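PDB 6KXD: ketosynthase, which probably catalyses the decarboxylative condensation of malonyl-ACP with an acyl-ACP, giving a 3-oxoacyl-ACP two carbons longer, in a highly reducing type II polyketide synthase. Local coordinates for residues Gly335-Met338 and Gly339-Ala343; Met75-Ala78 and Gly79-Val83; Thr111-Gly114 and Glu115-Asp118. All coordinates share one frame; numbering follows the deposited sequence.

Interaction 1 (Gly335-Met338 and Gly339-Ala343); sequences GHSM and GAASA
Ser337 and Ala340 close one turn and Met338 and Ala341 the next, so Gly335-Met338 runs into Gly339-Ala343 as two overlapping beta turns. In the first, Ala340 N donates to Ser337 O over 2.9 Å. Met338, its second residue, has phi 56° and psi -123°, and with the helix-like Gly339 behind it this makes the turn type II'. The second, with Gly339 and Ala340 at its centre, fits type I and is closed by Ala341 N and Met338 O at 2.8 Å. Both donors stand above the plane of the carbonyl they reach.

Ser337 holds its OG between its own backbone N and carbonyl carbon (chi1 60°), which directs the hydroxyl toward Ala341. OG lies 3.1 Å from Ala341 CA, a snug polar-to-carbon contact, and 3.7 Å from the methyl CB of Ala340. On the imidazole of His336, ND1 is 3.9 Å from Ala341 CB, which approaches obliquely. Met338 SD stands above the centre of the same ring, 3.8 Å from its plane, covering that face in a Met-aromatic arrangement. Gly335 to Ala340 follow the GHxxGA pattern of beta-ketoacyl synthases, and His336 touches Cys170, consistent with the cysteine-histidine arrangement of the active site in relatives.

Ser342 OG is hydrogen-bonded to Cys170 O and to Asn174 N on helix 172-185, while Ser342 O takes a bond from Asn390 ND2 of strand 387-394. His336 and Ala341 also rest on Lys331, placing the turns between helices 331-334 and 341-355.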
ATOM      1  N   GLY A 335       9.424   0.047 -19.805  1.00 44.35           N
ATOM      2  CA  GLY A 335       9.093  -1.257 -19.364  1.00 43.91           C
ATOM      3  C   GLY A 335       8.100  -1.122 -18.212  1.00 40.77           C
ATOM      4  O   GLY A 335       7.554  -0.031 -17.963  1.00 46.69           O
ATOM      5  N   HIS A 336       7.866  -2.216 -17.518  1.00 43.87           N
ATOM      6  CA  HIS A 336       6.871  -2.203 -16.463  1.00 45.39           C
ATOM      7  C   HIS A 336       7.601  -1.988 -15.139  1.00 40.08           C
ATOM      8  O   HIS A 336       8.159  -2.953 -14.603  1.00 44.69           O
ATOM      9  CB  HIS A 336       6.062  -3.497 -16.484  1.00 50.33           C
ATOM     10  CG  HIS A 336       4.881  -3.443 -15.576  1.00 50.28           C
ATOM     11  ND1 HIS A 336       4.754  -2.462 -14.593  1.00 47.74           N
ATOM     12  CD2 HIS A 336       3.782  -4.216 -15.497  1.00 52.10           C
ATOM     13  CE1 HIS A 336       3.620  -2.654 -13.935  1.00 52.91           C
ATOM     14  NE2 HIS A 336       3.006  -3.733 -14.467  1.00 50.22           N
ATOM     15  N   SER A 337       7.588  -0.757 -14.643  1.00 42.47           N
ATOM     16  CA  SER A 337       8.374  -0.387 -13.452  1.00 45.74           C
ATOM     17  C   SER A 337       7.564  -0.619 -12.166  1.00 47.63           C
ATOM     18  O   SER A 337       7.831  -0.011 -11.132  1.00 43.34           O
ATOM     19  CB  SER A 337       8.886   1.012 -13.556  1.00 43.81           C
ATOM     20  OG  SER A 337       7.848   1.958 -13.688  1.00 46.67           O
ATOM     21  N   MET A 338       6.575  -1.513 -12.254  1.00 42.95           N
ATOM     22  CA  MET A 338       5.870  -2.064 -11.109  1.00 40.86           C
ATOM     23  C   MET A 338       5.282  -0.899 -10.288  1.00 39.85           C
ATOM     24  O   MET A 338       4.516  -0.047 -10.812  1.00 43.26           O
ATOM     25  CB  MET A 338       6.830  -2.967 -10.330  1.00 42.57           C
ATOM     26  CG  MET A 338       7.412  -4.108 -11.157  1.00 44.00           C
ATOM     27  SD  MET A 338       6.105  -5.015 -12.094  1.00 49.94           S
ATOM     28  CE  MET A 338       7.173  -6.045 -13.106  1.00 54.54           C
ATOM     29  N   GLY A 339       5.636  -0.799  -9.012  1.00 49.68           N
ATOM     30  CA  GLY A 339       5.018   0.197  -8.158  1.00 48.53           C
ATOM     31  C   GLY A 339       5.330   1.601  -8.617  1.00 45.27           C
ATOM     32  O   GLY A 339       4.549   2.529  -8.387  1.00 49.26           O
ATOM     33  N   ALA A 340       6.427   1.746  -9.367  1.00 41.82           N
ATOM     34  CA  ALA A 340       6.769   3.065  -9.872  1.00 41.89           C
ATOM     35  C   ALA A 340       5.960   3.423 -11.123  1.00 39.85           C
ATOM     36  O   ALA A 340       5.974   4.579 -11.566  1.00 41.32           O
ATOM     37  CB  ALA A 340       8.237   3.114 -10.160  1.00 40.79           C
ATOM     38  N   ALA A 341       5.306   2.432 -11.729  1.00 42.60           N
ATOM     39  CA  ALA A 341       4.853   2.601 -13.088  1.00 43.07           C
ATOM     40  C   ALA A 341       3.888   3.766 -13.187  1.00 42.88           C
ATOM     41  O   ALA A 341       4.131   4.658 -13.973  1.00 41.22           O
ATOM     42  CB  ALA A 341       4.281   1.340 -13.651  1.00 42.58           C
ATOM     43  N   SER A 342       2.835   3.791 -12.360  1.00 38.80           N
ATOM     44  CA  SER A 342       1.843   4.811 -12.503  1.00 39.11           C
ATOM     45  C   SER A 342       2.366   6.162 -12.005  1.00 36.06           C
ATOM     46  O   SER A 342       1.857   7.171 -12.416  1.00 40.53           O
ATOM     47  CB  SER A 342       0.510   4.422 -11.834  1.00 42.16           C
ATOM     48  OG  SER A 342       0.683   3.949 -10.508  1.00 42.61           O
ATOM     49  N   ALA A 343       3.367   6.165 -11.106  1.00 39.81           N
ATOM     50  CA  ALA A 343       3.928   7.389 -10.610  1.00 39.77           C
ATOM     51  C   ALA A 343       4.769   8.050 -11.717  1.00 40.47           C
ATOM     52  O   ALA A 343       4.605   9.246 -11.971  1.00 42.32           O
ATOM     53  CB  ALA A 343       4.757   7.145  -9.388  1.00 38.23           C
TER

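Interaction 2 (Met75-Ala78 and Gly79-Val83); sequences MGRA and GQYAV
Gly76, at the N-cap, and the residues after it start helix 77-93 with i to i+4 bonds: Gln80 N to Gly76 O, Tyr81 N to Arg77 O and Ala82 N to Ala78 O, each 2.9 Å long. On the partly exposed side Arg77 folds over Tyr81. With CG anti to the backbone N (chi1 -169°) and further bends at chi2 and chi3, its aliphatic part is carried across the ring face. CG sits 3.9 Å from the Tyr81 ring centroid and 28° off the ring normal, a CH-pi contact. The guanidinium then turns nearly perpendicular to the ring, the planes 87° apart, and NH1 donates to Tyr81 OH over 2.9 Å, with OH tilted somewhat out of the guanidinium plane. Tyr81 OH is also bonded to Glu233 OE2, whose charge probably offsets the nearby like-charged pair of Arg77 and Arg44.

The whole is a helix N-terminus capped from another loop: the carboxylate of Glu115 takes the amides of Ala78 and Gly79, amides of the first turn, which have no i-4 carbonyl inside the helix to bond to.

Met75, just before the N-cap, folds back along the helix. Its CB lies 3.8 Å from Gln80 CG, and its SD, carried out by the extended chi2, rests 3.6 Å from Val83 CG2, the two side chains meeting at about a right angle; the bend at chi3 turns only CE, back toward Gln80 CG. At Gly79 a beta-carbon would press tightly on Met75 CB, so the glycine lets Met75 lie close to the helix. Gln80 CG passes 3.3 Å from Gly76 O, and Gln80 NE2 makes a weak bond of 3.4 Å to Met75 O as well as one to Leu72 O.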
ATOM      1  N   MET A  75      18.227   0.675   3.648  1.00 43.48           N
ATOM      2  CA  MET A  75      17.266   0.578   2.530  1.00 43.40           C
ATOM      3  C   MET A  75      17.788  -0.446   1.545  1.00 49.21           C
ATOM      4  O   MET A  75      19.005  -0.515   1.336  1.00 42.16           O
ATOM      5  CB  MET A  75      17.186   1.885   1.764  1.00 43.58           C
ATOM      6  CG  MET A  75      16.815   3.050   2.605  1.00 43.81           C
ATOM      7  SD  MET A  75      17.103   4.593   1.813  1.00 46.60           S
ATOM      8  CE  MET A  75      18.841   4.864   2.180  1.00 47.88           C
ATOM      9  N   GLY A  76      16.881  -1.166   0.882  1.00 40.81           N
ATOM     10  CA  GLY A  76      17.257  -1.793  -0.322  1.00 40.48           C
ATOM     11  C   GLY A  76      17.145  -0.826  -1.468  1.00 41.71           C
ATOM     12  O   GLY A  76      16.899   0.368  -1.302  1.00 41.56           O
ATOM     13  N   ARG A  77      17.280  -1.360  -2.671  1.00 43.47           N
ATOM     14  CA  ARG A  77      17.313  -0.545  -3.830  1.00 42.89           C
ATOM     15  C   ARG A  77      16.017   0.263  -3.991  1.00 38.17           C
ATOM     16  O   ARG A  77      16.034   1.405  -4.415  1.00 41.36           O
ATOM     17  CB  ARG A  77      17.623  -1.446  -5.031  1.00 49.16           C
ATOM     18  CG  ARG A  77      17.956  -0.675  -6.294  1.00 52.58           C
ATOM     19  CD  ARG A  77      19.200   0.202  -6.175  1.00 59.38           C
ATOM     20  NE  ARG A  77      20.417  -0.524  -6.522  1.00 73.28           N
ATOM     21  CZ  ARG A  77      21.086  -0.427  -7.670  1.00 59.04           C
ATOM     22  NH1 ARG A  77      20.648   0.331  -8.661  1.00 52.57           N
ATOM     23  NH2 ARG A  77      22.214  -1.101  -7.811  1.00 67.31           N
ATOM     24  N   ALA A  78      14.854  -0.353  -3.739  1.00 38.74           N
ATOM     25  CA  ALA A  78      13.643   0.369  -4.006  1.00 39.44           C
ATOM     26  C   ALA A  78      13.574   1.607  -3.094  1.00 33.90           C
ATOM     27  O   ALA A  78      13.151   2.678  -3.534  1.00 39.07           O
ATOM     28  CB  ALA A  78      12.446  -0.509  -3.808  1.00 39.58           C
ATOM     29  N   GLY A  79      13.946   1.404  -1.834  1.00 38.10           N
ATOM     30  CA  GLY A  79      13.967   2.479  -0.824  1.00 37.93           C
ATOM     31  C   GLY A  79      14.934   3.566  -1.235  1.00 39.61           C
ATOM     32  O   GLY A  79      14.637   4.727  -1.172  1.00 38.20           O
ATOM     33  N   GLN A  80      16.095   3.163  -1.751  1.00 43.22           N
ATOM     34  CA  GLN A  80      17.036   4.151  -2.219  1.00 42.99           C
ATOM     35  C   GLN A  80      16.428   4.948  -3.363  1.00 41.16           C
ATOM     36  O   GLN A  80      16.498   6.158  -3.379  1.00 41.49           O
ATOM     37  CB  GLN A  80      18.390   3.532  -2.574  1.00 39.16           C
ATOM     38  CG  GLN A  80      19.045   2.875  -1.387  1.00 44.39           C
ATOM     39  CD  GLN A  80      20.308   2.160  -1.799  1.00 45.20           C
ATOM     40  OE1 GLN A  80      20.842   2.397  -2.877  1.00 46.07           O
ATOM     41  NE2 GLN A  80      20.810   1.345  -0.910  1.00 45.79           N
ATOM     42  N   TYR A  81      15.766   4.277  -4.313  1.00 38.73           N
ATOM     43  CA  TYR A  81      15.186   5.028  -5.365  1.00 39.85           C
ATOM     44  C   TYR A  81      14.133   6.005  -4.854  1.00 40.09           C
ATOM     45  O   TYR A  81      14.027   7.161  -5.350  1.00 42.42           O
ATOM     46  CB  TYR A  81      14.525   4.115  -6.388  1.00 41.83           C
ATOM     47  CG  TYR A  81      15.435   3.222  -7.181  1.00 43.49           C
ATOM     48  CD1 TYR A  81      16.784   3.496  -7.344  1.00 43.23           C
ATOM     49  CD2 TYR A  81      14.923   2.130  -7.866  1.00 43.72           C
ATOM     50  CE1 TYR A  81      17.595   2.666  -8.096  1.00 41.73           C
ATOM     51  CE2 TYR A  81      15.724   1.310  -8.643  1.00 48.89           C
ATOM     52  CZ  TYR A  81      17.069   1.598  -8.775  1.00 50.56           C
ATOM     53  OH  TYR A  81      17.917   0.821  -9.505  1.00 47.52           O
ATOM     54  N   ALA A  82      13.351   5.557  -3.863  1.00 41.04           N
ATOM     55  CA  ALA A  82      12.258   6.343  -3.370  1.00 37.36           C
ATOM     56  C   ALA A  82      12.810   7.645  -2.765  1.00 39.13           C
ATOM     57  O   ALA A  82      12.336   8.764  -3.058  1.00 42.16           O
ATOM     58  CB  ALA A  82      11.513   5.562  -2.336  1.00 37.78           C
ATOM     59  N   VAL A  83      13.847   7.446  -1.957  1.00 39.17           N
ATOM     60  CA  VAL A  83      14.467   8.552  -1.197  1.00 37.73           C
ATOM     61  C   VAL A  83      15.120   9.518  -2.198  1.00 41.96           C
ATOM     62  O   VAL A  83      14.929  10.737  -2.097  1.00 42.17           O
ATOM     63  CB  VAL A  83      15.474   8.018  -0.157  1.00 40.80           C
ATOM     64  CG1 VAL A  83      16.229   9.153   0.522  1.00 46.34           C
ATOM     65  CG2 VAL A  83      14.824   7.174   0.921  1.00 40.75           C
TER

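Interaction 3 (Thr111-Gly114 and Glu115-Asp118)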
ATOM      1  N   THR A 111       4.239   0.607  -4.066  1.00 38.92           N
ATOM      2  CA  THR A 111       5.180  -0.409  -4.459  1.00 39.03           C
ATOM      3  C   THR A 111       4.467  -1.705  -4.822  1.00 41.56           C
ATOM      4  O   THR A 111       3.393  -1.995  -4.290  1.00 41.56           O
ATOM      5  CB  THR A 111       6.216  -0.703  -3.368  1.00 39.27           C
ATOM      6  OG1 THR A 111       7.303  -1.317  -4.056  1.00 38.99           O
ATOM      7  CG2 THR A 111       5.748  -1.637  -2.288  1.00 38.60           C
ATOM      8  N   THR A 112       5.110  -2.492  -5.698  1.00 38.17           N
ATOM      9  CA  THR A 112       4.604  -3.845  -5.979  1.00 38.66           C
ATOM     10  C   THR A 112       5.363  -4.850  -5.132  1.00 37.00           C
ATOM     11  O   THR A 112       4.786  -5.663  -4.462  1.00 39.43           O
ATOM     12  CB  THR A 112       4.733  -4.166  -7.476  1.00 40.83           C
ATOM     13  OG1 THR A 112       3.937  -3.227  -8.216  1.00 39.99           O
ATOM     14  CG2 THR A 112       4.366  -5.597  -7.795  1.00 42.39           C
ATOM     15  N   ASP A 113       6.709  -4.781  -5.242  1.00 38.88           N
ATOM     16  CA  ASP A 113       7.632  -5.804  -4.786  1.00 39.54           C
ATOM     17  C   ASP A 113       8.514  -5.303  -3.650  1.00 37.74           C
ATOM     18  O   ASP A 113       9.003  -6.104  -2.872  1.00 40.59           O
ATOM     19  CB  ASP A 113       8.513  -6.306  -5.928  1.00 41.93           C
ATOM     20  CG  ASP A 113       7.695  -7.047  -6.966  1.00 44.93           C
ATOM     21  OD1 ASP A 113       6.919  -7.940  -6.543  1.00 47.35           O
ATOM     22  OD2 ASP A 113       7.789  -6.671  -8.146  1.00 51.12           O
ATOM     23  N   GLY A 114       8.577  -3.989  -3.457  1.00 42.64           N
ATOM     24  CA  GLY A 114       9.404  -3.501  -2.357  1.00 42.51           C
ATOM     25  C   GLY A 114      10.814  -4.049  -2.492  1.00 38.40           C
ATOM     26  O   GLY A 114      11.349  -4.091  -3.619  1.00 39.48           O
ATOM     27  N   GLU A 115      11.380  -4.508  -1.368  1.00 40.67           N
ATOM     28  CA  GLU A 115      12.765  -5.028  -1.356  1.00 39.97           C
ATOM     29  C   GLU A 115      12.745  -6.538  -1.562  1.00 38.01           C
ATOM     30  O   GLU A 115      13.367  -7.294  -0.824  1.00 39.00           O
ATOM     31  CB  GLU A 115      13.444  -4.651  -0.048  1.00 42.91           C
ATOM     32  CG  GLU A 115      13.438  -3.161   0.194  1.00 41.25           C
ATOM     33  CD  GLU A 115      14.046  -2.204  -0.815  1.00 47.28           C
ATOM     34  OE1 GLU A 115      14.150  -0.994  -0.439  1.00 43.35           O
ATOM     35  OE2 GLU A 115      14.389  -2.623  -1.978  1.00 43.72           O
ATOM     36  N   SER A 116      11.975  -6.994  -2.558  1.00 40.25           N
ATOM     37  CA  SER A 116      11.906  -8.414  -2.775  1.00 46.46           C
ATOM     38  C   SER A 116      13.283  -8.984  -3.191  1.00 45.75           C
ATOM     39  O   SER A 116      13.548 -10.141  -2.966  1.00 45.67           O
ATOM     40  CB  SER A 116      10.803  -8.749  -3.750  1.00 52.32           C
ATOM     41  OG  SER A 116       9.539  -8.744  -3.052  1.00 50.80           O
ATOM     42  N   HIS A 117      14.136  -8.155  -3.779  1.00 42.85           N
ATOM     43  CA  HIS A 117      15.507  -8.559  -4.062  1.00 43.46           C
ATOM     44  C   HIS A 117      16.240  -8.922  -2.774  1.00 44.68           C
ATOM     45  O   HIS A 117      16.920  -9.927  -2.732  1.00 43.59           O
ATOM     46  CB  HIS A 117      16.256  -7.486  -4.855  1.00 47.67           C
ATOM     47  CG  HIS A 117      17.682  -7.863  -5.084  1.00 50.96           C
ATOM     48  ND1 HIS A 117      18.041  -8.966  -5.854  1.00 51.28           N
ATOM     49  CD2 HIS A 117      18.828  -7.308  -4.638  1.00 49.00           C
ATOM     50  CE1 HIS A 117      19.360  -9.059  -5.885  1.00 51.62           C
ATOM     51  NE2 HIS A 117      19.860  -8.071  -5.108  1.00 53.27           N
ATOM     52  N   ASP A 118      16.130  -8.072  -1.734  1.00 41.65           N
ATOM     53  CA  ASP A 118      16.687  -8.361  -0.421  1.00 41.47           C
ATOM     54  C   ASP A 118      16.121  -9.665   0.124  1.00 43.23           C
ATOM     55  O   ASP A 118      16.822 -10.414   0.774  1.00 41.17           O
ATOM     56  CB  ASP A 118      16.489  -7.182   0.546  1.00 46.17           C
ATOM     57  CG  ASP A 118      17.324  -5.977   0.172  1.00 50.27           C
ATOM     58  OD1 ASP A 118      18.372  -6.184  -0.448  1.00 50.34           O
ATOM     59  OD2 ASP A 118      16.928  -4.847   0.523  1.00 52.41           O
TER
HETATM   60  O   HOH W   1      13.178  -5.398  -5.212  1.00 46.89           O
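Asp113 O is the acceptor on which Ser116 turns. Ser116 OG donates to it over 2.7 Å, only 16° off the carbonyl plane, because the hydroxyl lies beside its own backbone N (chi1 -80°) and so faces back along the chain. Ser116 N reaches the same oxygen at 3.1 Å, but weakly, since its N-H points poorly. That amide also makes a second weak bond, 3.2 Å to Gly114 O, which spans an inverse gamma turn centred on Glu115, the N-cap of helix 116-129. With an alanine in place of Ser116, Asp113 O would probably lose its short hydroxyl bond and keep the weaker one from the amide of that residue, leaving the start of the helix less firmly tied.

Further out, a water donates to Gly114 O at 2.8 Å and accepts from His117 N at 3.3 Å, bridging the turn to the next amide. Upstream, Thr111 OG1 accepts from Gly114 N over 3.0 Å, an ST motif that holds the other flank of the glycine, whose phi is positive. Asp113 OD1 forms a salt bridge with Lys203 at helix 202-210, and Asp198 OD2 accepts from the amides of Thr112 and Asp113.

One serine hydroxyl and one water thus supply bonds that the bent backbone makes poorly alone, while the acidic Asp113 and Asp198, set beside amides and a lysine, probably keep their negative charge.

In the fold
From the N terminus the contacts come in the order interaction 2, interaction 3, interaction 1. They run in series, without nesting or crossing. Interaction 2 opens helix 77-93, interaction 3 turns the chain from strand 105-110 into helix 116-129, and interaction 1 joins helix 331-334 to helix 341-355. Glu115 ties 111-118 to 75-83, so one helix start caps another. At the other end of 111-118, Thr112 OG1 packs 3.1 Å from Gly339 N, and Asp198 OD2, ending strand 191-198, serves amides of both Thr112 and Gly339. Interactions 1 and 2 do not touch, their nearest atoms being about 7 Å apart; interaction 3 touches both, linking the N-terminal and C-terminal family regions.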